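Side-chain contact in excinuclease ABC, subunit A. (Deinococcus radiodurans, PDB 2VF7), which binds DNA, ATP and zinc as a UvrA-family ABC ATPase and probably takes part in recognising damage during nucleotide excision repair: residues L714-L719 and L776-D781. The protein carries 1 engineered substitution. Sequence-based numbering, arbitrary orientation.
Sequences LREVGL and LVKLVD
E716 and K778 form a surface salt bridge, the only contact between segments 714-719 and 776-781, which lie on helix 705-716 and helix 766-781 in the C-terminal ABC ATPase part of the chain. OE2 of E716 receives NZ of K778 at 2.4 Å, a very short length that is doubtful; because E716 is deposited in two conformers, the pairing holds for the one described here. OE1 plays no part across the gap and instead lies close to OD2 of D712, one turn back. The glutamate runs out extended beyond CG, whereas the lysine bends at chi3 (-100°), and the two side chains cross at roughly a right angle, meeting at their charged ends.

Beyond E716, G718 is the first residue to leave helical angles, at positive phi (110°), in a Schellman motif with L719 N bonded to L714 O at 3.1 Å. A second tie between the same helices comes from R771, whose NH1 bonds to the carbonyl O of E716. Beneath the lysine's helix, L776 and L779 pack on strand 753-758 of the ATPase sheet. The ammonium probably offsets some of the negative charge that E716 and D712 bring together, although with a single bond at the surface the link is likely to be modest and adaptable.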
loop_
_atom_site.group_PDB
_atom_site.type_symbol
_atom_site.label_atom_id
_atom_site.label_comp_id
_atom_site.label_asym_id
_atom_site.label_seq_id
_atom_site.Cartn_x
_atom_site.Cartn_y
_atom_site.Cartn_z
ATOM N N LEU A 714 -37.400 -15.292 11.471
ATOM C CA LEU A 714 -36.003 -14.942 11.724
ATOM C C LEU A 714 -35.553 -15.362 13.100
ATOM O O LEU A 714 -34.381 -15.619 13.324
ATOM C CB LEU A 714 -35.795 -13.455 11.563
ATOM C CG LEU A 714 -35.878 -12.960 10.133
ATOM C CD1 LEU A 714 -35.951 -11.445 10.165
ATOM C CD2 LEU A 714 -34.656 -13.443 9.314
ATOM N N ARG A 715 -36.496 -15.438 14.025
ATOM C CA ARG A 715 -36.175 -15.765 15.407
ATOM C C ARG A 715 -36.070 -17.264 15.558
ATOM O O ARG A 715 -35.091 -17.764 16.111
ATOM C CB ARG A 715 -37.211 -15.165 16.352
ATOM C CG ARG A 715 -36.642 -14.709 17.671
ATOM C CD ARG A 715 -37.683 -13.960 18.509
ATOM N NE ARG A 715 -37.556 -14.272 19.932
ATOM C CZ ARG A 715 -38.048 -15.369 20.508
ATOM N NH1 ARG A 715 -38.707 -16.269 19.791
ATOM N NH2 ARG A 715 -37.882 -15.570 21.808
ATOM N N GLU A 716 -37.073 -17.969 15.028
ATOM C CA GLU A 716 -37.104 -19.435 14.950
ATOM C C GLU A 716 -35.851 -20.064 14.318
ATOM O O GLU A 716 -35.482 -21.206 14.630
ATOM C CB GLU A 716 -38.338 -19.891 14.155
ATOM C CG GLU A 716 -39.621 -19.996 14.969
ATOM C CD GLU A 716 -40.866 -20.225 14.108
ATOM O OE1 GLU A 716 -41.181 -19.371 13.247
ATOM O OE2 GLU A 716 -41.545 -21.263 14.311
ATOM N N VAL A 717 -35.216 -19.330 13.415
ATOM C CA VAL A 717 -34.144 -19.882 12.590
ATOM C C VAL A 717 -32.747 -19.565 13.204
ATOM O O VAL A 717 -31.705 -20.021 12.713
ATOM C CB VAL A 717 -34.352 -19.451 11.086
ATOM C CG1 VAL A 717 -33.471 -18.269 10.670
ATOM C CG2 VAL A 717 -34.205 -20.628 10.159
ATOM N N GLY A 718 -32.763 -18.793 14.297
ATOM C CA GLY A 718 -31.599 -18.589 15.160
ATOM C C GLY A 718 -30.947 -17.214 15.141
ATOM O O GLY A 718 -29.882 -17.037 15.740
ATOM N N LEU A 719 -31.583 -16.241 14.490
ATOM C CA LEU A 719 -30.969 -14.947 14.242
ATOM C C LEU A 719 -31.460 -13.800 15.145
ATOM O O LEU A 719 -31.436 -12.663 14.747
ATOM C CB LEU A 719 -31.149 -14.544 12.772
ATOM C CG LEU A 719 -30.635 -15.471 11.664
ATOM C CD1 LEU A 719 -30.909 -14.837 10.349
ATOM C CD2 LEU A 719 -29.155 -15.734 11.807
ATOM N N LEU A 776 -36.644 -27.230 9.160
ATOM C CA LEU A 776 -36.642 -28.030 7.937
ATOM C C LEU A 776 -37.700 -29.118 8.006
ATOM O O LEU A 776 -38.306 -29.444 6.994
ATOM C CB LEU A 776 -35.256 -28.635 7.647
ATOM C CG LEU A 776 -34.100 -27.682 7.286
ATOM C CD1 LEU A 776 -32.848 -28.430 6.897
ATOM C CD2 LEU A 776 -34.471 -26.685 6.190
ATOM N N VAL A 777 -37.919 -29.671 9.199
ATOM C CA VAL A 777 -39.030 -30.600 9.452
ATOM C C VAL A 777 -40.386 -29.932 9.174
ATOM O O VAL A 777 -41.226 -30.495 8.478
ATOM C CB VAL A 777 -38.985 -31.157 10.893
ATOM C CG1 VAL A 777 -40.246 -31.893 11.233
ATOM C CG2 VAL A 777 -37.793 -32.089 11.064
ATOM N N LYS A 778 -40.576 -28.724 9.704
ATOM C CA LYS A 778 -41.811 -27.968 9.494
ATOM C C LYS A 778 -42.177 -27.834 8.029
ATOM O O LYS A 778 -43.298 -28.141 7.641
ATOM C CB LYS A 778 -41.743 -26.580 10.150
ATOM C CG LYS A 778 -42.139 -26.607 11.612
ATOM C CD LYS A 778 -42.530 -25.240 12.145
ATOM C CE LYS A 778 -41.399 -24.598 12.937
ATOM N NZ LYS A 778 -41.931 -23.586 13.915
ATOM N N LEU A 779 -41.229 -27.402 7.208
ATOM C CA LEU A 779 -41.540 -27.138 5.804
ATOM C C LEU A 779 -41.762 -28.415 4.945
ATOM O O LEU A 779 -42.391 -28.349 3.887
ATOM C CB LEU A 779 -40.555 -26.120 5.193
ATOM C CG LEU A 779 -39.186 -26.512 4.644
ATOM C CD1 LEU A 779 -39.377 -27.020 3.229
ATOM C CD2 LEU A 779 -38.232 -25.339 4.647
ATOM N N VAL A 780 -41.291 -29.568 5.426
ATOM C CA VAL A 780 -41.578 -30.865 4.791
ATOM C C VAL A 780 -42.962 -31.379 5.224
ATOM O O VAL A 780 -43.665 -32.045 4.456
ATOM C CB VAL A 780 -40.469 -31.919 5.104
ATOM C CG1 VAL A 780 -40.785 -33.262 4.476
ATOM C CG2 VAL A 780 -39.112 -31.436 4.616
ATOM N N ASP A 781 -43.341 -31.067 6.463
ATOM C CA ASP A 781 -44.710 -31.276 6.951
ATOM C C ASP A 781 -45.725 -30.516 6.102
ATOM O O ASP A 781 -46.875 -30.944 5.966
ATOM C CB ASP A 781 -44.844 -30.814 8.405
ATOM C CG ASP A 781 -44.235 -31.794 9.385
ATOM O OD1 ASP A 781 -44.149 -32.998 9.050
ATOM O OD2 ASP A 781 -43.848 -31.347 10.491
#